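Local coordinates for MdcA (Pseudomonas aeruginosa, PDB 5VIT), which is the alpha subunit of malonate decarboxylase and, as a transferase, probably exchanges acetyl for malonyl groups on the acyl carrier protein of the complex, at residues Leu239-Ala244 / Val418-Thr423; Asn253-Asn258 / Ala351-Ile356; Ile285-Thr290 / Trp305-His310; Arg412-Val417 / Asp458-Leu463. All blocks are in the same frame, centred on the assembly; numbering follows the deposited sequence.

Contact 1. Residues Leu239-Ala244 / Val418-Thr423; sequences LMAMMA and VQMVET
Met-240 meets the strand end with both its backbone and its side chain, and contact 1 thereby illustrates how a helix can be seated on a sheet by two interleaved methionines. At the base of the residue, CB lies 3.5 Å from Met-420 CE, and that methyl is equally close to the Met-240 carbonyl carbon. The remainder of the Met-240 chain runs out past Met-420 toward Val-421 and Glu-422: the thioether SD rests 3.7 Å from Val-421 C, against the peptide that joins these two residues. A bend at the last torsion (chi3 -70°) then turns CE aside, leaving it only loosely packed alongside Glu-422. One residue on, Ala-241 receives the tip of Met-420. Its N is 3.4 Å from Met-420 CE, whereas its CB, which points away from the strand, keeps 4.3 Å from the same methyl. Met-420 spans the gap because its chain is fully extended, with CG anti to the backbone N (chi1 173°), and its methyl ends against the helix backbone. Ala-244, a turn further, faces the strand from a greater distance and packs on Ile-356 and Leu-463. The surroundings complete a buried setting: helix 235-250 lies over strands 354-357, 416-420 and 461-464, helix 263-278 covers Ala-241, and Glu-422 OE1 is hydrogen-bonded to Thr-81 OG1 of the MdcC chain.

Contact 2. Residues Asn253-Asn258 / Ala351-Ile356; sequences NVQSLN and AVDLFI
Gln-255 and Asp-353 supply the shortest direct polar bond of this contact, in which a carboxylate organises the entry into parallel strands. Asp-353 OD2 accepts the backbone N-H of Gln-255 at 2.7 Å in a fairly straight bond (161°), with a weaker one from Ser-256 N. Water 1 also donates to OD2 and to Asn-253 O, while water 2 donates to OD1 and is hydrogen-bonded to Ser-256 OG. Asp-353 N-H donates to Ser-256 OG at 3.0 Å; the hydroxyl is within reach because chi1 (63°) sets it between the backbone N and the carbonyl carbon. Parallel pairing follows: Asn-258 N donates to Leu-354 O over 3.0 Å, and Ile-356 N to Asn-258 O over 3.3 Å. Among flat groups, Asn-258 OD1 lies in the plane of the Phe-355 ring, 3.2 Å from CD1 at its edge, the amide and ring being nearly coplanar; its ND2 is hydrogen-bonded to Thr-290 O. Apolar packing occupies the side facing helix 235-250, where Leu-354 CD1 touches Val-254 CG2 at 4.0 Å and CD2 meets Leu-257 CB at 3.9 Å. The chemistry implies that a buried negative charge is probably stabilised by peptide N-H groups and waters; the Asn-258 side chain lies about 5 Å from a malonate ion that probably came from the crystallisation liquor, though such ions often mark pockets.

Contact 3. Residues Ile285-Thr290 / Trp305-His310; sequences ICRHWT and WVESVH
Arg-287 O is gripped by two successive peptide N-H groups at the start of the partner strand, Glu-307 N of the preceding loop at 2.9 Å and Ser-308 N at 3.2 Å, both in the carbonyl plane. Parallel pairing continues with Trp-289 N to Ser-308 O, then His-310 N to Trp-289 O at 2.8 Å. It closes the beta-alpha-beta unit of strand 288-290, helix 298-302 and strand 308-310, an example of a short crossover. On one face of the sheet, His-288 ND1 and Ser-308 OG form a hydrogen bond of 2.6 Å (165°), the hydroxyl arriving at the ring edge. Beside it Arg-287, bent at chi3 (-74°), runs alongside the extended Glu-307 chain. Arg-287 NH1 makes a long salt bridge of 3.3 Å to Glu-307 OE2, on the syn side but tilted out of the carboxylate plane, the two planes 61° apart, while Arg-287 NE is taken by Gln-255 OE1. The other face is mainly apolar: Trp-289 CD1 packs 3.8 Å from Val-306 CG1, and its NE1 donates to Cys-286 O from above the carbonyl plane. Near the start, Ile-285 CG1 touches the Trp-305 ring edge at CZ3 (3.9 Å), and water 3 joins Ile-285 O to Trp-305 O. The chemistry thus divides between a partly exposed polar and charged face and one with a buried indole whose N-H is satisfied within its own segment.

Contact 4. Residues Arg412-Val417 / Asp458-Leu463; sequences RGRKLV and DVTHVL
Arg-414 turns one face of its guanidinium to Thr-460, whose CG2 stands 3.5 Å above the plane near the rim, while Asp-458 O lies at the edge. In the other flat group, the His-461 ring, CE1 lies 3.9 Å from Leu-416 CD2. These side chains flank the place where strands 416-420 and 461-464 come together in the parallel part of a mixed alpha/beta sheet, consistent with the Rossmann-like clan of the family. Water 4 fastens the entry, accepting from Arg-414 NH2 and donating to both Lys-415 O and Asp-458 O. Further in, Val-417 O is held by two successive N-H groups: Thr-460 N at 2.9 Å in the carbonyl plane, and His-461 N at 3.3 Å from above it. A chi1 of 60° turns Thr-460 OG1 inward over the main chain, where it accepts Val-417 N-H at 2.8 Å. His-461 is fixed at both ring nitrogens, NE2 pairing with His-252 NE2, and ND1 hydrogen-bonding Thr-460 OG1 at 2.9 Å.

All four contacts reach one mixed sheet, separate from the parallel sheet built by the earlier part of the chain. Among its strands, in order, come 308-310, 288-290, 256-259, 354-357, 416-420 and 461-464, so contact 3, contact 2 and contact 4 succeed one another laterally; the centre of contact 2 is about 9 Å from that of contact 3 and 11 Å from that of contact 4. Contact 1 adds helix 235-250 and shares strand 416-420 with contact 4, their centres about 14 Å apart. Along the chain, contact 1 spans contact 2, which spans contact 3, whereas contacts 1 and 4 interleave. Segments distant in sequence are thereby woven into a single alpha/beta unit.

Contact 1. Residues Leu239-Ala244 / Val418-Thr423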
loop_
_atom_site.group_PDB
_atom_site.type_symbol
_atom_site.label_atom_id
_atom_site.label_comp_id
_atom_site.label_asym_id
_atom_site.label_seq_id
_atom_site.Cartn_x
_atom_site.Cartn_y
_atom_site.Cartn_z
ATOM N N LEU A 239 -5.324 -7.777 -10.744
ATOM C CA LEU A 239 -5.114 -7.098 -9.470
ATOM C C LEU A 239 -3.928 -6.125 -9.556
ATOM O O LEU A 239 -4.067 -4.955 -9.199
ATOM C CB LEU A 239 -4.894 -8.103 -8.343
ATOM C CG LEU A 239 -4.594 -7.534 -6.946
ATOM C CD1 LEU A 239 -5.537 -6.385 -6.518
ATOM C CD2 LEU A 239 -4.646 -8.669 -5.931
ATOM N N MET A 240 -2.781 -6.598 -10.044
ATOM C CA MET A 240 -1.623 -5.722 -10.213
ATOM C C MET A 240 -1.952 -4.574 -11.185
ATOM O O MET A 240 -1.615 -3.410 -10.938
ATOM C CB MET A 240 -0.409 -6.529 -10.700
ATOM C CG MET A 240 0.045 -7.577 -9.695
ATOM S SD MET A 240 1.617 -8.358 -10.105
ATOM C CE MET A 240 1.231 -9.350 -11.539
ATOM N N ALA A 241 -2.646 -4.916 -12.270
ATOM C CA ALA A 241 -3.059 -3.943 -13.281
ATOM C C ALA A 241 -3.977 -2.859 -12.705
ATOM O O ALA A 241 -3.843 -1.690 -13.060
ATOM C CB ALA A 241 -3.737 -4.651 -14.424
ATOM N N MET A 242 -4.892 -3.247 -11.812
ATOM C CA MET A 242 -5.772 -2.285 -11.149
ATOM C C MET A 242 -4.955 -1.302 -10.304
ATOM O O MET A 242 -5.209 -0.082 -10.310
ATOM C CB MET A 242 -6.808 -2.992 -10.260
ATOM C CG MET A 242 -7.862 -3.809 -11.000
ATOM S SD MET A 242 -8.824 -4.889 -9.882
ATOM C CE MET A 242 -10.055 -3.720 -9.296
ATOM N N MET A 243 -3.976 -1.835 -9.574
ATOM C CA MET A 243 -3.160 -0.994 -8.695
ATOM C C MET A 243 -2.224 -0.085 -9.506
ATOM O O MET A 243 -1.921 1.037 -9.083
ATOM C CB MET A 243 -2.366 -1.856 -7.705
ATOM C CG MET A 243 -3.247 -2.816 -6.904
ATOM S SD MET A 243 -2.250 -3.826 -5.780
ATOM C CE MET A 243 -1.721 -2.494 -4.747
ATOM N N ALA A 244 -1.781 -0.549 -10.673
ATOM C CA ALA A 244 -0.990 0.329 -11.542
ATOM C C ALA A 244 -1.822 1.551 -11.976
ATOM O O ALA A 244 -1.367 2.711 -11.922
ATOM C CB ALA A 244 -0.470 -0.444 -12.773
ATOM N N VAL A 418 8.665 1.708 -13.252
ATOM C CA VAL A 418 7.929 0.721 -12.465
ATOM C C VAL A 418 8.318 -0.700 -12.825
ATOM O O VAL A 418 8.367 -1.093 -13.994
ATOM C CB VAL A 418 6.391 0.856 -12.640
ATOM C CG1 VAL A 418 5.652 -0.068 -11.680
ATOM C CG2 VAL A 418 5.952 2.282 -12.421
ATOM N N GLN A 419 8.584 -1.477 -11.791
ATOM C CA GLN A 419 8.862 -2.875 -11.949
ATOM C C GLN A 419 7.634 -3.599 -11.430
ATOM O O GLN A 419 7.327 -3.548 -10.238
ATOM C CB GLN A 419 10.143 -3.220 -11.204
ATOM C CG GLN A 419 11.082 -4.197 -11.875
ATOM C CD GLN A 419 11.516 -3.827 -13.310
ATOM O OE1 GLN A 419 12.018 -4.687 -14.016
ATOM N NE2 GLN A 419 11.224 -2.619 -13.772
ATOM N N MET A 420 6.902 -4.221 -12.351
ATOM C CA MET A 420 5.600 -4.819 -12.052
ATOM C C MET A 420 5.708 -6.332 -12.167
ATOM O O MET A 420 5.860 -6.878 -13.253
ATOM C CB MET A 420 4.520 -4.275 -13.009
ATOM C CG MET A 420 3.148 -4.944 -12.921
ATOM S SD MET A 420 2.073 -4.295 -14.232
ATOM C CE MET A 420 0.453 -4.834 -13.688
ATOM N N VAL A 421 5.617 -7.023 -11.044
ATOM C CA VAL A 421 5.893 -8.433 -11.083
ATOM C C VAL A 421 5.281 -9.117 -9.871
ATOM O O VAL A 421 5.166 -8.520 -8.793
ATOM C CB VAL A 421 7.436 -8.666 -11.154
ATOM C CG1 VAL A 421 8.114 -8.243 -9.854
ATOM C CG2 VAL A 421 7.769 -10.085 -11.518
ATOM N N GLU A 422 4.868 -10.367 -10.068
ATOM C CA GLU A 422 4.383 -11.209 -8.987
ATOM C C GLU A 422 5.529 -11.569 -8.041
ATOM O O GLU A 422 6.689 -11.674 -8.476
ATOM C CB GLU A 422 3.739 -12.480 -9.556
ATOM C CG GLU A 422 2.418 -12.764 -8.905
ATOM C CD GLU A 422 1.831 -14.106 -9.260
ATOM O OE1 GLU A 422 1.406 -14.781 -8.310
ATOM O OE2 GLU A 422 1.746 -14.460 -10.455
ATOM N N THR A 423 5.222 -11.767 -6.759
ATOM C CA THR A 423 6.278 -12.086 -5.797
ATOM C C THR A 423 6.978 -13.393 -6.109
ATOM O O THR A 423 8.117 -13.601 -5.683
ATOM C CB THR A 423 5.752 -12.165 -4.359
ATOM O OG1 THR A 423 4.607 -13.013 -4.323
ATOM C CG2 THR A 423 5.365 -10.776 -3.867
#

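Contact 2. Residues Asn253-Asn258 / Ala351-Ile356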
loop_
_atom_site.group_PDB
_atom_site.type_symbol
_atom_site.label_atom_id
_atom_site.label_comp_id
_atom_site.label_asym_id
_atom_site.label_seq_id
_atom_site.Cartn_x
_atom_site.Cartn_y
_atom_site.Cartn_z
ATOM N N ASN A 253 -0.794 11.298 -12.290
ATOM C CA ASN A 253 -1.338 11.966 -13.472
ATOM C C ASN A 253 -0.482 11.682 -14.711
ATOM O O ASN A 253 0.040 12.598 -15.360
ATOM C CB ASN A 253 -1.464 13.481 -13.238
ATOM C CG ASN A 253 -2.288 14.178 -14.319
ATOM O OD1 ASN A 253 -3.210 13.591 -14.890
ATOM N ND2 ASN A 253 -1.959 15.435 -14.601
ATOM N N VAL A 254 -0.351 10.403 -15.032
ATOM C CA VAL A 254 0.500 9.979 -16.124
ATOM C C VAL A 254 -0.175 10.172 -17.484
ATOM O O VAL A 254 -1.218 9.579 -17.750
ATOM C CB VAL A 254 0.891 8.505 -15.955
ATOM C CG1 VAL A 254 1.597 7.978 -17.211
ATOM C CG2 VAL A 254 1.742 8.326 -14.698
ATOM N N GLN A 255 0.439 10.979 -18.347
ATOM C CA GLN A 255 -0.120 11.272 -19.669
ATOM C C GLN A 255 0.466 10.424 -20.799
ATOM O O GLN A 255 -0.189 10.216 -21.829
ATOM C CB GLN A 255 0.091 12.751 -20.012
ATOM C CG GLN A 255 -0.475 13.703 -18.988
ATOM C CD GLN A 255 -1.958 13.483 -18.807
ATOM O OE1 GLN A 255 -2.753 13.746 -19.714
ATOM N NE2 GLN A 255 -2.344 12.973 -17.640
ATOM N N SER A 256 1.707 9.972 -20.630
ATOM C CA SER A 256 2.410 9.243 -21.694
ATOM C C SER A 256 3.298 8.148 -21.116
ATOM O O SER A 256 3.805 8.273 -19.994
ATOM C CB SER A 256 3.256 10.195 -22.551
ATOM O OG SER A 256 4.276 10.814 -21.784
ATOM N N LEU A 257 3.514 7.090 -21.888
ATOM C CA LEU A 257 4.150 5.899 -21.319
ATOM C C LEU A 257 4.573 4.868 -22.345
ATOM O O LEU A 257 4.185 4.919 -23.510
ATOM C CB LEU A 257 3.209 5.220 -20.314
ATOM C CG LEU A 257 1.952 4.457 -20.794
ATOM C CD1 LEU A 257 1.272 3.766 -19.603
ATOM C CD2 LEU A 257 0.921 5.348 -21.511
ATOM N N ASN A 258 5.383 3.928 -21.875
ATOM C CA ASN A 258 5.669 2.697 -22.587
ATOM C C ASN A 258 5.318 1.539 -21.662
ATOM O O ASN A 258 5.595 1.596 -20.457
ATOM C CB ASN A 258 7.146 2.621 -23.012
ATOM C CG ASN A 258 7.559 1.214 -23.425
ATOM O OD1 ASN A 258 8.273 0.517 -22.686
ATOM N ND2 ASN A 258 7.060 0.765 -24.579
ATOM N N ALA A 351 10.763 11.463 -23.896
ATOM C CA ALA A 351 9.513 12.189 -24.155
ATOM C C ALA A 351 8.292 11.582 -23.450
ATOM O O ALA A 351 7.158 12.016 -23.652
ATOM C CB ALA A 351 9.269 12.248 -25.654
ATOM N N VAL A 352 8.524 10.593 -22.600
ATOM C CA VAL A 352 7.424 9.852 -22.000
ATOM C C VAL A 352 7.501 9.859 -20.455
ATOM O O VAL A 352 8.592 9.848 -19.907
ATOM C CB VAL A 352 7.434 8.435 -22.640
ATOM C CG1 VAL A 352 7.462 7.303 -21.632
ATOM C CG2 VAL A 352 6.327 8.334 -23.691
ATOM N N ASP A 353 6.351 9.952 -19.767
ATOM C CA ASP A 353 6.313 10.058 -18.292
ATOM C C ASP A 353 6.827 8.813 -17.563
ATOM O O ASP A 353 7.323 8.894 -16.427
ATOM C CB ASP A 353 4.881 10.291 -17.754
ATOM C CG ASP A 353 4.276 11.618 -18.163
ATOM O OD1 ASP A 353 5.020 12.487 -18.610
ATOM O OD2 ASP A 353 3.035 11.786 -18.047
ATOM N N LEU A 354 6.619 7.649 -18.163
ATOM C CA LEU A 354 6.703 6.428 -17.375
ATOM C C LEU A 354 7.084 5.196 -18.203
ATOM O O LEU A 354 6.676 5.050 -19.355
ATOM C CB LEU A 354 5.366 6.200 -16.645
ATOM C CG LEU A 354 5.044 4.855 -15.965
ATOM C CD1 LEU A 354 3.956 5.061 -14.900
ATOM C CD2 LEU A 354 4.607 3.755 -16.946
ATOM N N PHE A 355 7.872 4.315 -17.590
ATOM C CA PHE A 355 8.059 2.967 -18.102
ATOM C C PHE A 355 7.536 2.002 -17.076
ATOM O O PHE A 355 7.719 2.201 -15.878
ATOM C CB PHE A 355 9.531 2.659 -18.388
ATOM C CG PHE A 355 9.817 1.191 -18.583
ATOM C CD1 PHE A 355 9.545 0.572 -19.786
ATOM C CD2 PHE A 355 10.368 0.443 -17.564
ATOM C CE1 PHE A 355 9.821 -0.785 -19.973
ATOM C CE2 PHE A 355 10.640 -0.907 -17.729
ATOM C CZ PHE A 355 10.361 -1.523 -18.947
ATOM N N ILE A 356 6.889 0.942 -17.537
ATOM C CA ILE A 356 6.472 -0.109 -16.616
ATOM C C ILE A 356 6.712 -1.452 -17.278
ATOM O O ILE A 356 6.304 -1.669 -18.408
ATOM C CB ILE A 356 4.990 0.051 -16.178
ATOM C CG1 ILE A 356 4.584 -1.067 -15.209
ATOM C CG2 ILE A 356 4.057 0.110 -17.385
ATOM C CD1 ILE A 356 3.277 -0.784 -14.442
HETATM O O HOH W 1 2.308 13.919 -16.693
HETATM O O HOH W 2 3.572 13.335 -20.642
#

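Contact 3. Residues Ile285-Thr290 / Trp305-His310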
loop_
_atom_site.group_PDB
_atom_site.type_symbol
_atom_site.label_atom_id
_atom_site.label_comp_id
_atom_site.label_asym_id
_atom_site.label_seq_id
_atom_site.Cartn_x
_atom_site.Cartn_y
_atom_site.Cartn_z
ATOM N N ILE A 285 -5.597 10.268 -18.546
ATOM C CA ILE A 285 -4.315 9.588 -18.441
ATOM C C ILE A 285 -4.023 8.818 -19.715
ATOM O O ILE A 285 -4.919 8.621 -20.544
ATOM C CB ILE A 285 -4.264 8.584 -17.250
ATOM C CG1 ILE A 285 -5.411 7.568 -17.341
ATOM C CG2 ILE A 285 -4.261 9.307 -15.912
ATOM C CD1 ILE A 285 -5.360 6.478 -16.255
ATOM N N CYS A 286 -2.765 8.386 -19.864
ATOM C CA CYS A 286 -2.374 7.439 -20.916
ATOM C C CYS A 286 -2.847 7.828 -22.303
ATOM O O CYS A 286 -3.379 7.002 -23.044
ATOM C CB CYS A 286 -2.900 6.038 -20.582
ATOM S SG CYS A 286 -2.428 5.510 -18.935
ATOM N N ARG A 287 -2.637 9.087 -22.659
ATOM C CA ARG A 287 -3.037 9.575 -23.965
ATOM C C ARG A 287 -2.024 9.273 -25.085
ATOM O O ARG A 287 -2.407 8.962 -26.217
ATOM C CB ARG A 287 -3.287 11.075 -23.874
ATOM C CG ARG A 287 -4.374 11.427 -22.867
ATOM C CD ARG A 287 -4.715 12.915 -22.937
ATOM N NE ARG A 287 -3.682 13.745 -22.329
ATOM C CZ ARG A 287 -3.057 14.753 -22.933
ATOM N NH1 ARG A 287 -3.352 15.071 -24.197
ATOM N NH2 ARG A 287 -2.129 15.436 -22.258
ATOM N N HIS A 288 -0.739 9.384 -24.782
ATOM C CA HIS A 288 0.278 9.247 -25.815
ATOM C C HIS A 288 1.146 8.061 -25.538
ATOM O O HIS A 288 1.647 7.911 -24.425
ATOM C CB HIS A 288 1.136 10.512 -25.916
ATOM C CG HIS A 288 0.337 11.755 -26.140
ATOM N ND1 HIS A 288 -0.268 12.037 -27.348
ATOM C CD2 HIS A 288 0.007 12.772 -25.305
ATOM C CE1 HIS A 288 -0.925 13.179 -27.250
ATOM N NE2 HIS A 288 -0.774 13.646 -26.022
ATOM N N TRP A 289 1.337 7.223 -26.554
ATOM C CA TRP A 289 2.079 5.989 -26.355
ATOM C C TRP A 289 3.297 5.875 -27.248
ATOM O O TRP A 289 3.264 6.269 -28.422
ATOM C CB TRP A 289 1.172 4.772 -26.593
ATOM C CG TRP A 289 0.009 4.726 -25.670
ATOM C CD1 TRP A 289 -1.054 5.576 -25.655
ATOM C CD2 TRP A 289 -0.231 3.761 -24.636
ATOM N NE1 TRP A 289 -1.932 5.218 -24.663
ATOM C CE2 TRP A 289 -1.452 4.104 -24.023
ATOM C CE3 TRP A 289 0.473 2.650 -24.164
ATOM C CZ2 TRP A 289 -1.987 3.376 -22.955
ATOM C CZ3 TRP A 289 -0.058 1.924 -23.104
ATOM C CH2 TRP A 289 -1.277 2.295 -22.512
ATOM N N THR A 290 4.374 5.340 -26.674
ATOM C CA THR A 290 5.451 4.728 -27.450
ATOM C C THR A 290 5.287 3.228 -27.230
ATOM O O THR A 290 5.559 2.723 -26.144
ATOM C CB THR A 290 6.854 5.178 -26.996
ATOM O OG1 THR A 290 7.006 4.877 -25.599
ATOM C CG2 THR A 290 7.037 6.673 -27.214
ATOM N N TRP A 305 -9.446 6.005 -25.503
ATOM C CA TRP A 305 -8.402 6.322 -24.522
ATOM C C TRP A 305 -7.111 6.788 -25.189
ATOM O O TRP A 305 -6.398 7.643 -24.670
ATOM C CB TRP A 305 -8.098 5.098 -23.650
ATOM C CG TRP A 305 -9.167 4.816 -22.656
ATOM C CD1 TRP A 305 -10.390 4.256 -22.902
ATOM C CD2 TRP A 305 -9.130 5.097 -21.253
ATOM N NE1 TRP A 305 -11.114 4.177 -21.741
ATOM C CE2 TRP A 305 -10.360 4.679 -20.711
ATOM C CE3 TRP A 305 -8.166 5.642 -20.399
ATOM C CZ2 TRP A 305 -10.656 4.795 -19.356
ATOM C CZ3 TRP A 305 -8.459 5.751 -19.051
ATOM C CH2 TRP A 305 -9.694 5.331 -18.543
ATOM N N VAL A 306 -6.816 6.208 -26.342
ATOM C CA VAL A 306 -5.508 6.348 -26.957
ATOM C C VAL A 306 -5.494 7.430 -28.023
ATOM O O VAL A 306 -6.095 7.260 -29.080
ATOM C CB VAL A 306 -5.089 5.031 -27.590
ATOM C CG1 VAL A 306 -3.744 5.179 -28.265
ATOM C CG2 VAL A 306 -5.073 3.918 -26.541
ATOM N N GLU A 307 -4.810 8.533 -27.753
ATOM C CA GLU A 307 -4.772 9.647 -28.690
ATOM C C GLU A 307 -3.673 9.501 -29.758
ATOM O O GLU A 307 -3.854 9.915 -30.910
ATOM C CB GLU A 307 -4.616 10.950 -27.919
ATOM C CG GLU A 307 -5.792 11.191 -26.987
ATOM C CD GLU A 307 -5.723 12.511 -26.228
ATOM O OE1 GLU A 307 -6.558 12.711 -25.310
ATOM O OE2 GLU A 307 -4.848 13.349 -26.549
ATOM N N SER A 308 -2.547 8.903 -29.387
ATOM C CA SER A 308 -1.461 8.690 -30.344
ATOM C C SER A 308 -0.584 7.521 -29.927
ATOM O O SER A 308 -0.344 7.297 -28.732
ATOM C CB SER A 308 -0.599 9.950 -30.478
ATOM O OG SER A 308 0.067 10.239 -29.255
ATOM N N VAL A 309 -0.107 6.776 -30.919
ATOM C CA VAL A 309 0.871 5.721 -30.685
ATOM C C VAL A 309 1.991 5.865 -31.696
ATOM O O VAL A 309 1.741 5.829 -32.902
ATOM C CB VAL A 309 0.262 4.294 -30.825
ATOM C CG1 VAL A 309 1.329 3.215 -30.586
ATOM C CG2 VAL A 309 -0.923 4.104 -29.897
ATOM N N HIS A 310 3.221 6.035 -31.231
ATOM C CA HIS A 310 4.346 5.851 -32.140
ATOM C C HIS A 310 4.965 4.481 -31.884
ATOM O O HIS A 310 5.157 4.093 -30.726
ATOM C CB HIS A 310 5.394 6.959 -32.000
ATOM C CG HIS A 310 6.497 6.851 -33.010
ATOM N ND1 HIS A 310 7.684 6.204 -32.745
ATOM C CD2 HIS A 310 6.568 7.262 -34.299
ATOM C CE1 HIS A 310 8.452 6.236 -33.826
ATOM N NE2 HIS A 310 7.799 6.875 -34.781
HETATM O O HOH W 3 -7.141 8.486 -22.152
#

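Contact 4. Residues Arg412-Val417 / Asp458-Leu463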
loop_
_atom_site.group_PDB
_atom_site.type_symbol
_atom_site.label_atom_id
_atom_site.label_comp_id
_atom_site.label_asym_id
_atom_site.label_seq_id
_atom_site.Cartn_x
_atom_site.Cartn_y
_atom_site.Cartn_z
ATOM N N ARG A 412 15.649 18.239 -9.488
ATOM C CA ARG A 412 15.075 17.902 -10.786
ATOM C C ARG A 412 13.985 16.846 -10.657
ATOM O O ARG A 412 13.876 16.177 -9.646
ATOM C CB ARG A 412 16.159 17.447 -11.773
ATOM C CG ARG A 412 17.181 16.438 -11.259
ATOM C CD ARG A 412 18.141 16.039 -12.411
ATOM N NE ARG A 412 19.436 15.569 -11.925
ATOM C CZ ARG A 412 20.470 15.247 -12.714
ATOM N NH1 ARG A 412 20.381 15.309 -14.042
ATOM N NH2 ARG A 412 21.612 14.852 -12.170
ATOM N N GLY A 413 13.143 16.747 -11.679
ATOM C CA GLY A 413 12.110 15.733 -11.713
ATOM C C GLY A 413 12.710 14.372 -12.030
ATOM O O GLY A 413 13.920 14.249 -12.214
ATOM N N ARG A 414 11.863 13.347 -12.076
ATOM C CA ARG A 414 12.298 11.993 -12.414
ATOM C C ARG A 414 11.252 11.330 -13.273
ATOM O O ARG A 414 10.060 11.527 -13.057
ATOM C CB ARG A 414 12.508 11.103 -11.171
ATOM C CG ARG A 414 13.631 11.442 -10.262
ATOM C CD ARG A 414 13.636 10.427 -9.107
ATOM N NE ARG A 414 13.973 9.087 -9.589
ATOM C CZ ARG A 414 14.257 8.051 -8.799
ATOM N NH1 ARG A 414 14.213 8.195 -7.473
ATOM N NH2 ARG A 414 14.581 6.874 -9.331
ATOM N N LYS A 415 11.702 10.515 -14.217
ATOM C CA LYS A 415 10.804 9.639 -14.948
ATOM C C LYS A 415 10.312 8.532 -14.022
ATOM O O LYS A 415 11.044 8.039 -13.158
ATOM C CB LYS A 415 11.511 9.041 -16.158
ATOM C CG LYS A 415 10.623 8.255 -17.124
ATOM C CD LYS A 415 11.505 7.692 -18.227
ATOM C CE LYS A 415 10.768 6.808 -19.181
ATOM N NZ LYS A 415 11.714 6.350 -20.266
ATOM N N LEU A 416 9.068 8.140 -14.205
ATOM C CA LEU A 416 8.541 7.002 -13.477
ATOM C C LEU A 416 9.040 5.691 -14.096
ATOM O O LEU A 416 8.893 5.443 -15.302
ATOM C CB LEU A 416 7.019 7.046 -13.452
ATOM C CG LEU A 416 6.415 8.019 -12.432
ATOM C CD1 LEU A 416 6.671 9.481 -12.821
ATOM C CD2 LEU A 416 4.913 7.736 -12.255
ATOM N N VAL A 417 9.647 4.860 -13.255
ATOM C CA VAL A 417 10.156 3.567 -13.698
ATOM C C VAL A 417 9.607 2.497 -12.741
ATOM O O VAL A 417 10.007 2.424 -11.573
ATOM C CB VAL A 417 11.709 3.557 -13.743
ATOM C CG1 VAL A 417 12.248 2.138 -13.913
ATOM C CG2 VAL A 417 12.239 4.498 -14.861
ATOM N N ASP A 458 17.197 3.221 -9.968
ATOM C CA ASP A 458 16.407 3.806 -11.041
ATOM C C ASP A 458 14.911 3.576 -10.855
ATOM O O ASP A 458 14.093 4.172 -11.550
ATOM C CB ASP A 458 16.830 3.237 -12.387
ATOM C CG ASP A 458 18.022 3.971 -12.987
ATOM O OD1 ASP A 458 18.981 3.270 -13.353
ATOM O OD2 ASP A 458 17.984 5.232 -13.115
ATOM N N VAL A 459 14.558 2.704 -9.920
ATOM C CA VAL A 459 13.181 2.270 -9.811
ATOM C C VAL A 459 12.428 3.217 -8.880
ATOM O O VAL A 459 12.861 3.462 -7.751
ATOM C CB VAL A 459 13.077 0.797 -9.317
ATOM C CG1 VAL A 459 11.625 0.411 -9.112
ATOM C CG2 VAL A 459 13.755 -0.174 -10.329
ATOM N N THR A 460 11.327 3.779 -9.390
ATOM C CA THR A 460 10.448 4.648 -8.597
ATOM C C THR A 460 9.298 3.879 -7.930
ATOM O O THR A 460 8.774 4.307 -6.890
ATOM C CB THR A 460 9.857 5.801 -9.464
ATOM O OG1 THR A 460 9.079 5.268 -10.553
ATOM C CG2 THR A 460 10.992 6.653 -10.035
ATOM N N HIS A 461 8.911 2.749 -8.518
ATOM C CA HIS A 461 7.767 1.984 -8.020
ATOM C C HIS A 461 8.012 0.503 -8.178
ATOM O O HIS A 461 8.318 0.035 -9.280
ATOM C CB HIS A 461 6.468 2.314 -8.776
ATOM C CG HIS A 461 5.984 3.722 -8.618
ATOM N ND1 HIS A 461 6.535 4.779 -9.312
ATOM C CD2 HIS A 461 4.964 4.240 -7.888
ATOM C CE1 HIS A 461 5.896 5.891 -8.996
ATOM N NE2 HIS A 461 4.937 5.592 -8.136
ATOM N N VAL A 462 7.852 -0.247 -7.094
ATOM C CA VAL A 462 7.777 -1.691 -7.229
ATOM C C VAL A 462 6.332 -2.089 -7.009
ATOM O O VAL A 462 5.735 -1.766 -5.977
ATOM C CB VAL A 462 8.698 -2.430 -6.255
ATOM C CG1 VAL A 462 8.343 -3.932 -6.220
ATOM C CG2 VAL A 462 10.135 -2.248 -6.678
ATOM N N LEU A 463 5.765 -2.752 -8.007
ATOM C CA LEU A 463 4.367 -3.123 -7.965
ATOM C C LEU A 463 4.271 -4.630 -8.018
ATOM O O LEU A 463 4.820 -5.279 -8.914
ATOM C CB LEU A 463 3.593 -2.477 -9.113
ATOM C CG LEU A 463 2.221 -3.048 -9.504
ATOM C CD1 LEU A 463 1.283 -3.263 -8.316
ATOM C CD2 LEU A 463 1.562 -2.147 -10.563
HETATM O O HOH W 4 13.657 6.976 -12.274
#